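Local coordinates for oligopeptide-binding protein oppA (Lactococcus lactis, PDB 3DRF) that captures oligopeptides in a voluminous cavity as the receptor of the ABC transporter OppABCDF, which takes up peptides needed for growth in milk, at residues 302-307 with 483-488; 330-335 with 391-396; 343-348 with 423-428. All blocks are in the same frame, centred on the assembly; numbering follows the deposited sequence.

Interaction 1 (302-307 with 483-488); sequences ISLMYY and DLFSAA
Tyr306 OH is gripped from two directions: the indole N-H of Trp473 donates to it, and a water sits 2.6 Å from OH, in the plane of the phenol ring at its edge. The same water donates to Leu484 O at 2.9 Å, so it joins strand 292-307 to the end of the short helix 482-485. In this Venus-flytrap binding protein the helix end also reaches the cavity, where Asp483 and Leu484 pack on the bound peptide. A tyrosine suits the strand position because its length carries a hydroxyl to the buried water while its ring stays among apolar neighbours.

Those neighbours meet through Phe485. Leu304 and Phe485 point almost head-on at each other, and CD1 of Leu304 lies in the ring plane, 4.0 Å from CZ of Phe485. CG of Leu304 stands between its backbone N and carbonyl carbon (chi1 73°), a rotamer that aims the branched end at the phenylalanine. Tyr306 CE1 completes the apolar patch at 4.2 Å from Phe485 CE1, with Tyr526 and Met530 of helix 516-533 packing on Phe485 as well. Leu484 CB lies over one face of the Phe485 ring, nearer its margin than its middle, 3.7 Å from the plane.

Interaction 2 (330-335 with 391-396); sequences QNVRQA and DGWKLN
Val332 meets Trp393 through one methyl group. Its CG2 lies 3.4 Å from NE1 of Trp393 and 3.6 Å from CD1 of the same indole, at the N-H end of the five-membered ring, and the two side chains cross at about a right angle. With CG1 anti to the backbone N (chi1 179°), the other branch, CG2, stands beside that N and takes up the contact. A compact, branched valine suits this place, since it lets the indole come close to helix 330-339, and Leu388 of helix 381-390 packs on it too.

The second van der Waals contact joins Asn331 and Asp391, polar residues that touch through their carbon stems. The CB atoms of Asn331 and Asp391 are 3.7 Å apart, and the planes of amide and carboxylate are turned 40° from each other. Their polar ends are directed to other partners: the Asn331 amide donates through ND2 to Leu387 O, whereas OD2 of Asp391 forms a salt bridge with Lys404.

These approaches depend on how helix 381-390 ends. A Schellman motif closes it, with Trp393 N bonded to Leu388 O and Gly392 N to Asp389 O; Gly392 is the C-prime residue, and its positive phi (84°) suits glycine. The turn brings Trp393 back toward helix 330-339.

Among the polar links, water 2 accepts from Asn331 N at 2.9 Å and donates weakly to Asp391 OD1 at 3.2 Å. It thus joins an amide in the first turn of helix 330-339 to a carboxylate, whose negative charge is probably favourable near that helix end. Indole NE1, the polar atom beside the Val332 methyl, donates to OD2 of Asp329, the residue just before the helix.

Interaction 3 (343-348 with 423-428); sequences AEVDNK and ETIAQN
Val345 of helix 342-349 sets its two methyl groups against Ile425 and Asn428, neighbours three residues apart on helix 422-435. That second helix is the connection of a beta-alpha-beta crossover, running between the parallel strands 407-414 and 439-442.

The tight part is the valine itself. Its CG1 lies 4.0 Å from CG2 of Ile425 and equally far from CD1 of that isoleucine, so it rests between the two branches. The backbones come to 7.1 Å between the CA atoms of Val345 and Ile425, a spacing that short, branched apolar residues can fill. On the other branch, CG2 of Val345 touches ND2 of Asn428 at 3.4 Å. This amide is a suitable neighbour because ND2 also donates to OD1 of Asn341, just before helix 342-349; the hydrogen bond holds the amide with its nitrogen against the methyl.

Toward solvent the packing is looser. Lys348 reaches an almost straight chain across toward helix 422-435, as befits a long charged residue at a surface, and approaches it without close contact. Its NZ stops 5.0 Å from CG2 of the exposed Thr424.

In the fold
Along the chain the six segments run 302-307, 330-335, 343-348, 391-396, 423-428 and 483-488, so interaction 1 spans the other two, whose segments alternate. The three centres form a nearly equilateral triangle, each pair 23 Å apart. Interactions 1 and 2 reach the same mixed sheet; interaction 3 is next to it through helix 422-435, which connects its strands 407-414 and 439-442. Interaction 1 lies near the chain centre, by the bound peptide, whereas interactions 2 and 3 lie farther out, on consecutive helices 330-339 and 342-349. A weak hydrogen bond from Tyr307 OH to Arg333 O links interactions 1 and 2 directly. The contact near the peptide and the outlying interaction 2 thus share one sheet.

Interaction 1 (302-307 with 483-488)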
ATOM      1  N   ILE A 302       0.052  -3.880  -7.315  1.00  8.07           N
ATOM      2  CA  ILE A 302       0.823  -3.425  -8.472  1.00  8.83           C
ATOM      3  C   ILE A 302       2.245  -3.258  -8.018  1.00  8.28           C
ATOM      4  O   ILE A 302       2.540  -2.764  -6.929  1.00  9.20           O
ATOM      5  CB  ILE A 302       0.268  -2.062  -9.058  1.00  9.58           C
ATOM      6  CG1 ILE A 302       0.976  -1.599 -10.343  1.00 12.20           C
ATOM      7  CG2 ILE A 302       0.328  -0.879  -8.048  1.00 10.46           C
ATOM      8  CD1 ILE A 302       0.760  -2.513 -11.476  1.00 13.93           C
ATOM      9  N   SER A 303       3.150  -3.685  -8.882  1.00  8.10           N
ATOM     10  CA  SER A 303       4.563  -3.255  -8.814  1.00  7.51           C
ATOM     11  C   SER A 303       4.890  -2.319  -9.992  1.00  7.20           C
ATOM     12  O   SER A 303       4.328  -2.431 -11.009  1.00  7.15           O
ATOM     13  CB  SER A 303       5.561  -4.408  -8.709  1.00  8.12           C
ATOM     14  OG  SER A 303       5.484  -5.219  -9.899  1.00  8.98           O
ATOM     15  N   LEU A 304       5.843  -1.438  -9.751  1.00  6.97           N
ATOM     16  CA  LEU A 304       6.164  -0.372 -10.688  1.00  6.87           C
ATOM     17  C   LEU A 304       7.549   0.159 -10.434  1.00  6.31           C
ATOM     18  O   LEU A 304       8.063   0.101  -9.387  1.00  6.91           O
ATOM     19  CB  LEU A 304       5.103   0.765 -10.653  1.00  8.07           C
ATOM     20  CG  LEU A 304       5.157   1.644  -9.404  1.00  8.86           C
ATOM     21  CD1 LEU A 304       4.230   2.840  -9.680  1.00 11.36           C
ATOM     22  CD2 LEU A 304       4.697   0.884  -8.100  1.00 11.42           C
ATOM     23  N   MET A 305       8.126   0.624 -11.517  1.00  6.72           N
ATOM     24  CA  MET A 305       9.408   1.266 -11.464  1.00  6.34           C
ATOM     25  C   MET A 305       9.219   2.807 -11.396  1.00  6.43           C
ATOM     26  O   MET A 305       8.529   3.404 -12.171  1.00  7.20           O
ATOM     27  CB  MET A 305      10.177   0.877 -12.752  1.00  7.09           C
ATOM     28  CG  MET A 305      11.615   1.468 -12.821  1.00  7.27           C
ATOM     29  SD  MET A 305      12.655   0.664 -14.111  1.00  8.23           S
ATOM     30  CE  MET A 305      11.739   1.138 -15.620  1.00  9.27           C
ATOM     31  N   TYR A 306       9.877   3.424 -10.431  1.00  6.02           N
ATOM     32  CA  TYR A 306       9.834   4.867 -10.186  1.00  6.46           C
ATOM     33  C   TYR A 306      11.088   5.561 -10.674  1.00  6.11           C
ATOM     34  O   TYR A 306      12.174   5.038 -10.517  1.00  6.83           O
ATOM     35  CB  TYR A 306       9.799   5.137  -8.664  1.00  6.88           C
ATOM     36  CG  TYR A 306       8.441   4.891  -8.007  1.00  6.21           C
ATOM     37  CD1 TYR A 306       7.496   5.938  -7.851  1.00  5.96           C
ATOM     38  CD2 TYR A 306       8.080   3.646  -7.555  1.00  7.59           C
ATOM     39  CE1 TYR A 306       6.262   5.746  -7.241  1.00  6.62           C
ATOM     40  CE2 TYR A 306       6.842   3.450  -6.930  1.00  9.18           C
ATOM     41  CZ  TYR A 306       5.961   4.495  -6.786  1.00  7.71           C
ATOM     42  OH  TYR A 306       4.741   4.234  -6.195  1.00  9.69           O
ATOM     43  N   TYR A 307      10.903   6.779 -11.169  1.00  5.88           N
ATOM     44  CA  TYR A 307      12.017   7.707 -11.476  1.00  5.77           C
ATOM     45  C   TYR A 307      11.986   8.877 -10.474  1.00  5.46           C
ATOM     46  O   TYR A 307      10.945   9.435 -10.220  1.00  6.28           O
ATOM     47  CB  TYR A 307      11.858   8.219 -12.894  1.00  6.28           C
ATOM     48  CG  TYR A 307      11.927   7.137 -13.977  1.00  6.23           C
ATOM     49  CD1 TYR A 307      12.963   6.190 -14.017  1.00  7.18           C
ATOM     50  CD2 TYR A 307      10.930   7.072 -14.946  1.00  5.72           C
ATOM     51  CE1 TYR A 307      13.023   5.236 -15.020  1.00  7.36           C
ATOM     52  CE2 TYR A 307      10.977   6.128 -15.977  1.00  6.56           C
ATOM     53  CZ  TYR A 307      12.035   5.222 -15.983  1.00  6.03           C
ATOM     54  OH  TYR A 307      12.125   4.305 -16.987  1.00  7.09           O
ATOM     55  N   ASP A 483      -4.300   8.485  -3.650  1.00  5.76           N
ATOM     56  CA  ASP A 483      -3.487   8.340  -2.429  1.00  6.24           C
ATOM     57  C   ASP A 483      -2.070   7.789  -2.743  1.00  6.04           C
ATOM     58  O   ASP A 483      -1.263   7.729  -1.897  1.00  7.72           O
ATOM     59  CB  ASP A 483      -4.265   7.499  -1.392  1.00  6.79           C
ATOM     60  CG  ASP A 483      -5.509   8.246  -0.824  1.00  7.55           C
ATOM     61  OD1 ASP A 483      -5.692   9.380  -1.096  1.00  7.51           O
ATOM     62  OD2 ASP A 483      -6.191   7.572  -0.087  1.00  9.92           O
ATOM     63  N   LEU A 484      -1.810   7.459  -3.987  1.00  5.59           N
ATOM     64  CA  LEU A 484      -0.449   7.145  -4.480  1.00  6.15           C
ATOM     65  C   LEU A 484       0.246   8.330  -5.170  1.00  6.17           C
ATOM     66  O   LEU A 484       1.435   8.458  -5.079  1.00  6.40           O
ATOM     67  CB  LEU A 484      -0.532   5.997  -5.481  1.00  6.50           C
ATOM     68  CG  LEU A 484      -1.069   4.637  -4.990  1.00  8.09           C
ATOM     69  CD1 LEU A 484      -0.895   3.610  -6.097  1.00 10.08           C
ATOM     70  CD2 LEU A 484      -0.350   4.118  -3.710  1.00 10.47           C
ATOM     71  N   PHE A 485      -0.511   9.144  -5.896  1.00  5.14           N
ATOM     72  CA  PHE A 485       0.100  10.104  -6.844  1.00  5.16           C
ATOM     73  C   PHE A 485      -0.349  11.570  -6.715  1.00  5.15           C
ATOM     74  O   PHE A 485       0.194  12.399  -7.353  1.00  6.06           O
ATOM     75  CB  PHE A 485      -0.148   9.639  -8.267  1.00  5.43           C
ATOM     76  CG  PHE A 485       0.527   8.315  -8.580  1.00  5.50           C
ATOM     77  CD1 PHE A 485       1.906   8.163  -8.499  1.00  6.19           C
ATOM     78  CD2 PHE A 485      -0.249   7.250  -8.923  1.00  6.03           C
ATOM     79  CE1 PHE A 485       2.492   6.947  -8.750  1.00  6.46           C
ATOM     80  CE2 PHE A 485       0.327   5.970  -9.196  1.00  7.19           C
ATOM     81  CZ  PHE A 485       1.686   5.828  -9.104  1.00  6.83           C
ATOM     82  N   SER A 486      -1.316  11.870  -5.871  1.00  5.41           N
ATOM     83  CA  SER A 486      -1.768  13.280  -5.774  1.00  5.22           C
ATOM     84  C   SER A 486      -0.609  14.188  -5.311  1.00  5.60           C
ATOM     85  O   SER A 486       0.273  13.804  -4.593  1.00  5.98           O
ATOM     86  CB  SER A 486      -3.032  13.437  -4.885  1.00  5.81           C
ATOM     87  OG  SER A 486      -2.770  13.159  -3.499  1.00  5.98           O
ATOM     88  N   ALA A 487      -0.704  15.429  -5.755  1.00  5.41           N
ATOM     89  CA  ALA A 487       0.340  16.407  -5.555  1.00  6.08           C
ATOM     90  C   ALA A 487       0.735  16.573  -4.071  1.00  6.30           C
ATOM     91  O   ALA A 487       1.859  16.806  -3.803  1.00  6.77           O
ATOM     92  CB  ALA A 487      -0.091  17.749  -6.149  1.00  7.31           C
ATOM     93  N   ALA A 488      -0.246  16.465  -3.176  1.00  5.74           N
ATOM     94  CA  ALA A 488       0.035  16.637  -1.734  1.00  6.10           C
ATOM     95  C   ALA A 488       0.555  15.390  -1.001  1.00  5.82           C
ATOM     96  O   ALA A 488       0.897  15.489   0.125  1.00  6.58           O
ATOM     97  CB  ALA A 488      -1.237  17.108  -1.025  1.00  7.18           C
TER
HETATM   98  O   HOH W   1       3.381   6.433  -5.624  1.00  8.39           O

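Interaction 2 (330-335 with 391-396)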
ATOM      1  N   GLN A 330      11.709  12.963 -21.344  1.00  9.71           N
ATOM      2  CA  GLN A 330      10.679  11.962 -21.603  1.00  9.42           C
ATOM      3  C   GLN A 330      11.162  10.749 -22.422  1.00  9.15           C
ATOM      4  O   GLN A 330      10.850   9.673 -22.127  1.00  9.06           O
ATOM      5  CB  GLN A 330       9.467  12.615 -22.276  1.00 10.04           C
ATOM      6  CG  GLN A 330       8.263  11.736 -22.394  1.00 10.18           C
ATOM      7  CD  GLN A 330       7.043  12.571 -22.763  1.00 11.92           C
ATOM      8  OE1 GLN A 330       7.185  13.668 -23.274  1.00 13.78           O
ATOM      9  NE2 GLN A 330       5.933  12.045 -22.634  1.00 12.07           N
ATOM     10  N   ASN A 331      11.949  10.976 -23.457  1.00  9.00           N
ATOM     11  CA  ASN A 331      12.495   9.855 -24.264  1.00  9.57           C
ATOM     12  C   ASN A 331      13.341   8.895 -23.448  1.00  8.73           C
ATOM     13  O   ASN A 331      13.343   7.754 -23.700  1.00  8.88           O
ATOM     14  CB  ASN A 331      13.319  10.406 -25.447  1.00  9.94           C
ATOM     15  CG  ASN A 331      12.439  10.854 -26.610  1.00 11.06           C
ATOM     16  OD1 ASN A 331      11.385  11.316 -26.404  1.00 11.34           O
ATOM     17  ND2 ASN A 331      12.913  10.691 -27.825  1.00 10.86           N
ATOM     18  N   VAL A 332      14.129   9.451 -22.518  1.00  8.10           N
ATOM     19  CA  VAL A 332      14.938   8.608 -21.609  1.00  7.60           C
ATOM     20  C   VAL A 332      14.075   7.692 -20.703  1.00  7.43           C
ATOM     21  O   VAL A 332      14.305   6.568 -20.578  1.00  7.58           O
ATOM     22  CB  VAL A 332      15.897   9.492 -20.778  1.00  7.79           C
ATOM     23  CG1 VAL A 332      16.731   8.639 -19.794  1.00  9.05           C
ATOM     24  CG2 VAL A 332      16.883  10.224 -21.750  1.00  7.89           C
ATOM     25  N   ARG A 333      13.076   8.306 -20.099  1.00  6.89           N
ATOM     26  CA  ARG A 333      12.118   7.554 -19.226  1.00  6.76           C
ATOM     27  C   ARG A 333      11.453   6.408 -19.985  1.00  6.62           C
ATOM     28  O   ARG A 333      11.377   5.341 -19.533  1.00  6.98           O
ATOM     29  CB  ARG A 333      11.006   8.502 -18.651  1.00  6.50           C
ATOM     30  CG  ARG A 333      11.643   9.581 -17.706  1.00  7.09           C
ATOM     31  CD  ARG A 333      10.584  10.345 -16.858  1.00  7.49           C
ATOM     32  NE  ARG A 333       9.494  10.931 -17.680  1.00  6.88           N
ATOM     33  CZ  ARG A 333       9.499  12.169 -18.164  1.00  7.49           C
ATOM     34  NH1 ARG A 333      10.540  12.964 -17.992  1.00  9.31           N
ATOM     35  NH2 ARG A 333       8.472  12.631 -18.869  1.00  8.51           N
ATOM     36  N   GLN A 334      10.992   6.714 -21.194  1.00  6.89           N
ATOM     37  CA  GLN A 334      10.329   5.717 -22.028  1.00  7.30           C
ATOM     38  C   GLN A 334      11.308   4.609 -22.463  1.00  7.20           C
ATOM     39  O   GLN A 334      11.002   3.451 -22.374  1.00  7.62           O
ATOM     40  CB  GLN A 334       9.726   6.393 -23.279  1.00  7.23           C
ATOM     41  CG  GLN A 334       8.486   7.325 -22.963  1.00  7.53           C
ATOM     42  CD  GLN A 334       7.975   8.011 -24.197  1.00  9.04           C
ATOM     43  OE1 GLN A 334       8.591   7.947 -25.208  1.00 10.87           O
ATOM     44  NE2 GLN A 334       6.815   8.608 -24.105  1.00  9.06           N
ATOM     45  N   ALA A 335      12.514   5.026 -22.862  1.00  7.00           N
ATOM     46  CA  ALA A 335      13.532   4.074 -23.369  1.00  7.07           C
ATOM     47  C   ALA A 335      13.905   3.042 -22.275  1.00  7.40           C
ATOM     48  O   ALA A 335      14.003   1.890 -22.515  1.00  7.87           O
ATOM     49  CB  ALA A 335      14.812   4.832 -23.916  1.00  7.87           C
ATOM     50  N   ASP A 391      16.698  11.805 -29.308  1.00 13.28           N
ATOM     51  CA  ASP A 391      16.790  12.802 -28.248  1.00 12.96           C
ATOM     52  C   ASP A 391      18.207  13.326 -28.007  1.00 12.17           C
ATOM     53  O   ASP A 391      18.440  14.024 -27.134  1.00 12.84           O
ATOM     54  CB  ASP A 391      16.183  12.230 -26.926  1.00 13.50           C
ATOM     55  CG  ASP A 391      15.833  13.289 -25.922  1.00 15.21           C
ATOM     56  OD1 ASP A 391      15.233  14.260 -26.258  1.00 18.24           O
ATOM     57  OD2 ASP A 391      16.283  13.186 -24.813  1.00 17.41           O
ATOM     58  N   GLY A 392      19.146  12.966 -28.853  1.00 11.26           N
ATOM     59  CA  GLY A 392      20.490  13.506 -28.740  1.00 10.95           C
ATOM     60  C   GLY A 392      21.422  12.820 -27.760  1.00  9.91           C
ATOM     61  O   GLY A 392      22.390  13.357 -27.394  1.00 10.92           O
ATOM     62  N   TRP A 393      21.032  11.643 -27.284  1.00  9.60           N
ATOM     63  CA  TRP A 393      21.883  10.867 -26.387  1.00  9.31           C
ATOM     64  C   TRP A 393      22.712   9.912 -27.290  1.00  9.33           C
ATOM     65  O   TRP A 393      22.326   8.819 -27.500  1.00 10.74           O
ATOM     66  CB  TRP A 393      21.005  10.123 -25.353  1.00  9.23           C
ATOM     67  CG  TRP A 393      20.486  11.004 -24.241  1.00  9.89           C
ATOM     68  CD1 TRP A 393      19.253  11.578 -24.147  1.00  9.58           C
ATOM     69  CD2 TRP A 393      21.236  11.464 -23.121  1.00  8.76           C
ATOM     70  NE1 TRP A 393      19.193  12.361 -23.034  1.00  9.55           N
ATOM     71  CE2 TRP A 393      20.380  12.321 -22.370  1.00 10.24           C
ATOM     72  CE3 TRP A 393      22.546  11.265 -22.689  1.00 10.67           C
ATOM     73  CZ2 TRP A 393      20.777  12.932 -21.220  1.00 11.76           C
ATOM     74  CZ3 TRP A 393      22.954  11.882 -21.533  1.00 11.17           C
ATOM     75  CH2 TRP A 393      22.044  12.716 -20.799  1.00 11.14           C
ATOM     76  N   LYS A 394      23.826  10.426 -27.796  1.00  8.94           N
ATOM     77  CA  LYS A 394      24.631   9.725 -28.800  1.00  8.24           C
ATOM     78  C   LYS A 394      25.553   8.717 -28.165  1.00  7.98           C
ATOM     79  O   LYS A 394      26.185   8.994 -27.213  1.00  7.89           O
ATOM     80  CB  LYS A 394      25.453  10.773 -29.544  1.00  8.49           C
ATOM     81  CG  LYS A 394      26.328  10.186 -30.672  1.00  8.30           C
ATOM     82  CD  LYS A 394      27.014  11.363 -31.474  1.00  8.19           C
ATOM     83  CE  LYS A 394      28.229  10.834 -32.286  1.00  7.83           C
ATOM     84  NZ  LYS A 394      27.837   9.874 -33.333  1.00  8.09           N
ATOM     85  N   LEU A 395      25.588   7.558 -28.736  1.00  7.98           N
ATOM     86  CA  LEU A 395      26.471   6.512 -28.269  1.00  8.50           C
ATOM     87  C   LEU A 395      27.966   6.821 -28.452  1.00  8.35           C
ATOM     88  O   LEU A 395      28.422   7.113 -29.516  1.00  8.30           O
ATOM     89  CB  LEU A 395      26.113   5.216 -29.008  1.00  9.39           C
ATOM     90  CG  LEU A 395      26.779   3.943 -28.533  1.00 12.07           C
ATOM     91  CD1 LEU A 395      26.324   3.549 -27.089  1.00 15.56           C
ATOM     92  CD2 LEU A 395      26.362   2.820 -29.434  1.00 13.08           C
ATOM     93  N   ASN A 396      28.705   6.728 -27.367  1.00  8.45           N
ATOM     94  CA  ASN A 396      30.155   6.721 -27.424  1.00  8.84           C
ATOM     95  C   ASN A 396      30.593   5.276 -27.643  1.00  8.97           C
ATOM     96  O   ASN A 396      30.508   4.449 -26.757  1.00  9.45           O
ATOM     97  CB  ASN A 396      30.732   7.285 -26.109  1.00  9.09           C
ATOM     98  CG  ASN A 396      32.256   7.371 -26.106  1.00  9.80           C
ATOM     99  OD1 ASN A 396      32.945   6.675 -26.782  1.00 10.24           O
ATOM    100  ND2 ASN A 396      32.759   8.243 -25.304  1.00 10.35           N
TER
HETATM  101  O   HOH W   2      12.854  13.655 -24.283  1.00 12.70           O

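Interaction 3 (343-348 with 423-428)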
ATOM      1  N   ALA A 343       8.633  -9.771 -19.071  1.00  8.05           N
ATOM      2  CA  ALA A 343       8.008 -11.049 -19.435  1.00  8.43           C
ATOM      3  C   ALA A 343       9.025 -12.211 -19.312  1.00  8.50           C
ATOM      4  O   ALA A 343       8.702 -13.223 -18.751  1.00  8.58           O
ATOM      5  CB  ALA A 343       7.415 -10.952 -20.872  1.00  9.11           C
ATOM      6  N   GLU A 344      10.241 -12.027 -19.813  1.00  8.83           N
ATOM      7  CA  GLU A 344      11.260 -13.062 -19.658  1.00  9.60           C
ATOM      8  C   GLU A 344      11.535 -13.379 -18.174  1.00  9.22           C
ATOM      9  O   GLU A 344      11.641 -14.497 -17.805  1.00  9.21           O
ATOM     10  CB  GLU A 344      12.568 -12.643 -20.343  1.00 10.61           C
ATOM     11  CG  GLU A 344      12.565 -12.683 -21.850  1.00 13.31           C
ATOM     12  CD  GLU A 344      13.938 -12.514 -22.440  1.00 15.63           C
ATOM     13  OE1 GLU A 344      14.898 -12.151 -21.795  1.00 13.16           O
ATOM     14  OE2 GLU A 344      13.969 -12.818 -23.630  1.00 20.27           O
ATOM     15  N   VAL A 345      11.632 -12.357 -17.326  1.00  8.40           N
ATOM     16  CA  VAL A 345      11.850 -12.536 -15.882  1.00  8.72           C
ATOM     17  C   VAL A 345      10.673 -13.288 -15.274  1.00  8.25           C
ATOM     18  O   VAL A 345      10.859 -14.224 -14.576  1.00  8.56           O
ATOM     19  CB  VAL A 345      12.047 -11.134 -15.215  1.00  8.38           C
ATOM     20  CG1 VAL A 345      11.922 -11.239 -13.716  1.00  9.44           C
ATOM     21  CG2 VAL A 345      13.410 -10.541 -15.664  1.00  9.04           C
ATOM     22  N   ASP A 346       9.451 -12.868 -15.593  1.00  7.97           N
ATOM     23  CA  ASP A 346       8.250 -13.519 -15.031  1.00  8.58           C
ATOM     24  C   ASP A 346       8.127 -15.001 -15.469  1.00  8.91           C
ATOM     25  O   ASP A 346       7.821 -15.824 -14.706  1.00  9.37           O
ATOM     26  CB  ASP A 346       6.971 -12.770 -15.426  1.00  8.89           C
ATOM     27  CG  ASP A 346       6.779 -11.452 -14.684  1.00  9.67           C
ATOM     28  OD1 ASP A 346       7.447 -11.171 -13.753  1.00  9.99           O
ATOM     29  OD2 ASP A 346       5.911 -10.748 -15.167  1.00  9.56           O
ATOM     30  N   ASN A 347       8.447 -15.254 -16.727  1.00  9.78           N
ATOM     31  CA  ASN A 347       8.441 -16.637 -17.285  1.00 10.08           C
ATOM     32  C   ASN A 347       9.469 -17.511 -16.562  1.00 10.32           C
ATOM     33  O   ASN A 347       9.188 -18.615 -16.239  1.00 10.66           O
ATOM     34  CB  ASN A 347       8.701 -16.616 -18.820  1.00 10.76           C
ATOM     35  CG  ASN A 347       7.550 -16.017 -19.611  1.00 12.38           C
ATOM     36  OD1 ASN A 347       6.496 -15.891 -19.135  1.00 15.16           O
ATOM     37  ND2 ASN A 347       7.804 -15.682 -20.849  1.00 14.91           N
ATOM     38  N   LYS A 348      10.640 -16.968 -16.301  1.00 10.22           N
ATOM     39  CA  LYS A 348      11.732 -17.727 -15.685  1.00 10.47           C
ATOM     40  C   LYS A 348      11.516 -18.018 -14.204  1.00 10.62           C
ATOM     41  O   LYS A 348      11.879 -19.056 -13.747  1.00 11.77           O
ATOM     42  CB  LYS A 348      13.032 -16.948 -15.849  1.00 10.13           C
ATOM     43  CG  LYS A 348      14.268 -17.691 -15.233  1.00 11.18           C
ATOM     44  CD  LYS A 348      15.605 -17.078 -15.748  1.00 11.38           C
ATOM     45  CE  LYS A 348      16.839 -17.757 -15.108  1.00 12.43           C
ATOM     46  NZ  LYS A 348      18.019 -17.076 -15.603  1.00 14.81           N
ATOM     47  N   GLU A 423      19.062 -10.539  -6.727  1.00 10.51           N
ATOM     48  CA  GLU A 423      20.334 -10.022  -7.263  1.00 12.04           C
ATOM     49  C   GLU A 423      20.456 -10.318  -8.775  1.00 10.81           C
ATOM     50  O   GLU A 423      20.803  -9.456  -9.545  1.00 10.21           O
ATOM     51  CB  GLU A 423      21.558 -10.645  -6.548  1.00 13.61           C
ATOM     52  CG  GLU A 423      21.696 -10.420  -5.097  1.00 18.31           C
ATOM     53  CD  GLU A 423      22.651  -9.316  -4.786  1.00 23.35           C
ATOM     54  OE1 GLU A 423      23.156  -8.623  -5.716  1.00 26.43           O
ATOM     55  OE2 GLU A 423      22.813  -9.188  -3.565  1.00 27.09           O
ATOM     56  N   THR A 424      20.119 -11.533  -9.128  1.00 10.43           N
ATOM     57  CA  THR A 424      20.143 -11.987 -10.518  1.00 10.54           C
ATOM     58  C   THR A 424      19.222 -11.105 -11.387  1.00  9.21           C
ATOM     59  O   THR A 424      19.578 -10.647 -12.424  1.00  8.97           O
ATOM     60  CB  THR A 424      19.709 -13.476 -10.605  1.00 11.02           C
ATOM     61  OG1 THR A 424      20.689 -14.270  -9.925  1.00 13.01           O
ATOM     62  CG2 THR A 424      19.652 -13.945 -12.052  1.00 11.75           C
ATOM     63  N   ILE A 425      18.027 -10.858 -10.899  1.00  8.50           N
ATOM     64  CA  ILE A 425      17.030 -10.093 -11.655  1.00  8.68           C
ATOM     65  C   ILE A 425      17.480  -8.639 -11.805  1.00  7.97           C
ATOM     66  O   ILE A 425      17.432  -8.140 -12.885  1.00  8.27           O
ATOM     67  CB  ILE A 425      15.625 -10.194 -10.990  1.00  8.84           C
ATOM     68  CG1 ILE A 425      15.100 -11.613 -11.170  1.00  8.85           C
ATOM     69  CG2 ILE A 425      14.682  -9.166 -11.608  1.00  9.26           C
ATOM     70  CD1 ILE A 425      13.910 -11.916 -10.258  1.00 10.76           C
ATOM     71  N   ALA A 426      17.955  -8.021 -10.735  1.00  8.21           N
ATOM     72  CA  ALA A 426      18.448  -6.639 -10.829  1.00  8.65           C
ATOM     73  C   ALA A 426      19.632  -6.514 -11.806  1.00  8.57           C
ATOM     74  O   ALA A 426      19.673  -5.640 -12.587  1.00  8.48           O
ATOM     75  CB  ALA A 426      18.820  -6.128  -9.426  1.00  9.07           C
ATOM     76  N   GLN A 427      20.588  -7.439 -11.746  1.00  8.94           N
ATOM     77  CA  GLN A 427      21.719  -7.440 -12.684  1.00  9.94           C
ATOM     78  C   GLN A 427      21.247  -7.675 -14.126  1.00  9.28           C
ATOM     79  O   GLN A 427      21.754  -7.085 -15.035  1.00  9.36           O
ATOM     80  CB  GLN A 427      22.742  -8.498 -12.259  1.00 10.58           C
ATOM     81  CG  GLN A 427      23.517  -8.167 -11.037  1.00 15.14           C
ATOM     82  CD  GLN A 427      24.270  -6.872 -11.111  1.00 18.18           C
ATOM     83  OE1 GLN A 427      24.655  -6.398 -12.146  1.00 20.62           O
ATOM     84  NE2 GLN A 427      24.556  -6.381  -9.961  1.00 20.80           N
ATOM     85  N   ASN A 428      20.250  -8.531 -14.279  1.00  9.26           N
ATOM     86  CA  ASN A 428      19.598  -8.736 -15.579  1.00  8.98           C
ATOM     87  C   ASN A 428      19.047  -7.410 -16.202  1.00  8.80           C
ATOM     88  O   ASN A 428      19.296  -7.150 -17.346  1.00  9.34           O
ATOM     89  CB  ASN A 428      18.489  -9.788 -15.483  1.00  9.34           C
ATOM     90  CG  ASN A 428      17.470  -9.693 -16.594  1.00  9.17           C
ATOM     91  OD1 ASN A 428      17.641 -10.240 -17.652  1.00 10.43           O
ATOM     92  ND2 ASN A 428      16.408  -8.994 -16.336  1.00  8.91           N
TER